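Local coordinates for protein inositol 2-dehydrogenase (Sinorhizobium meliloti, PDB 4HKT) that catalyses the NAD+-dependent oxidation of myo-inositol to scyllo-inosose, the first step of myo-inositol degradation, at residues D210-V214 / I226-R230. Sequence-based numbering, arbitrary orientation.
Sequences DSVSV and ISNSR
V212 and N228 form a hydrogen-bonded antiparallel pair near the open end of the beta hairpin of strands 211-218 and 223-229, and their side chains cross obliquely on one face of the sheet. The CG2 methyl of V212 rests against CB of N228 at 3.6 Å. N228 holds CG beside its backbone N (chi1 -79°), which turns the amide along its own strand: ND2 donates to the carbonyl O of S227 at 3.0 Å from above the carbonyl plane, and also to D176, while OD1 accepts from T173 OG1. Cutting N228 back to an alanine is likely to leave T173 and D176 without these amide partners, though V212 CG2 would keep its contact with CB. On the same face V214 meets I226 CB to CB at 4.2 Å, within a second pair closed by two backbone bonds. Beyond the strands, R230 N reaches D210 O at 3.0 Å; CG of R230 lies 3.9 Å from CB of D210, and the chain then bends away at chi2 so that its guanidinium makes salt bridges with D171 and D153. The other face carries serines: the hydroxyls of S211 and S229 are linked by one water, 2.8 Å from S211 OG and 2.6 Å from S229 OG, and S211 OG also donates to D210 OD1. At D210 and S211 a classic beta bulge faces A196 of strand 188-196. The hairpin lies between that strand and strand 144-152 in the sheet of the C-terminal domain; helix 168-184 covers the valine and asparagine face, and M146 and Q223 of the second subunit meet the serine face.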
# COMPACT_ATOMS: atom_id res chain seq x y z
N ASP B 210 -2.05 26.79 -16.35
CA ASP B 210 -2.56 25.43 -16.11
C ASP B 210 -1.78 24.57 -15.13
O ASP B 210 -2.21 23.45 -14.82
CB ASP B 210 -2.75 24.70 -17.45
CG ASP B 210 -1.43 24.46 -18.19
OD1 ASP B 210 -0.36 24.20 -17.54
OD2 ASP B 210 -1.48 24.52 -19.46
N SER B 211 -0.66 25.08 -14.63
CA SER B 211 0.23 24.36 -13.74
C SER B 211 0.82 25.38 -12.75
O SER B 211 1.52 26.33 -13.16
CB SER B 211 1.36 23.71 -14.53
OG SER B 211 0.85 22.86 -15.54
N VAL B 212 0.52 25.21 -11.45
CA VAL B 212 0.85 26.24 -10.46
C VAL B 212 1.32 25.59 -9.17
O VAL B 212 0.91 24.47 -8.82
CB VAL B 212 -0.33 27.21 -10.16
CG1 VAL B 212 -0.79 27.92 -11.41
CG2 VAL B 212 -1.52 26.51 -9.55
N SER B 213 2.15 26.33 -8.45
CA SER B 213 2.73 25.92 -7.20
C SER B 213 2.61 27.13 -6.26
O SER B 213 2.86 28.28 -6.67
CB SER B 213 4.19 25.58 -7.37
OG SER B 213 4.43 24.60 -8.33
N VAL B 214 2.20 26.89 -5.02
CA VAL B 214 2.00 27.98 -4.04
C VAL B 214 2.58 27.59 -2.68
O VAL B 214 2.53 26.46 -2.32
CB VAL B 214 0.52 28.30 -3.86
CG1 VAL B 214 0.37 29.55 -3.00
CG2 VAL B 214 -0.18 28.54 -5.18
N ILE B 226 1.18 24.01 -1.99
CA ILE B 226 0.07 23.54 -2.79
C ILE B 226 0.60 23.37 -4.21
O ILE B 226 1.26 24.26 -4.77
CB ILE B 226 -1.09 24.53 -2.85
CG1 ILE B 226 -1.75 24.70 -1.51
CG2 ILE B 226 -2.11 24.09 -3.90
CD1 ILE B 226 -2.45 26.04 -1.42
N SER B 227 0.29 22.23 -4.80
CA SER B 227 0.60 21.92 -6.21
C SER B 227 -0.71 21.65 -6.98
O SER B 227 -1.52 20.85 -6.53
CB SER B 227 1.43 20.64 -6.20
OG SER B 227 1.84 20.23 -7.46
N ASN B 228 -0.90 22.29 -8.13
CA ASN B 228 -2.11 22.07 -8.94
C ASN B 228 -1.69 21.84 -10.37
O ASN B 228 -0.85 22.58 -10.87
CB ASN B 228 -2.98 23.31 -9.01
CG ASN B 228 -3.85 23.58 -7.80
OD1 ASN B 228 -4.59 24.58 -7.83
ND2 ASN B 228 -3.84 22.74 -6.79
N SER B 229 -2.36 20.90 -11.04
CA SER B 229 -2.25 20.70 -12.47
C SER B 229 -3.66 20.48 -13.05
O SER B 229 -4.51 19.80 -12.46
CB SER B 229 -1.38 19.49 -12.84
OG SER B 229 -1.40 19.27 -14.28
N ARG B 230 -3.91 21.11 -14.18
CA ARG B 230 -5.18 20.94 -14.83
C ARG B 230 -5.43 19.55 -15.44
O ARG B 230 -6.56 19.28 -15.84
CB ARG B 230 -5.37 22.00 -15.91
CG ARG B 230 -5.85 23.36 -15.41
CD ARG B 230 -7.17 23.27 -14.67
NE ARG B 230 -7.79 24.57 -14.52
CZ ARG B 230 -8.93 24.80 -13.89
NH1 ARG B 230 -9.60 23.79 -13.36
NH2 ARG B 230 -9.41 26.04 -13.80
O HOH W 1 0.99 20.18 -14.91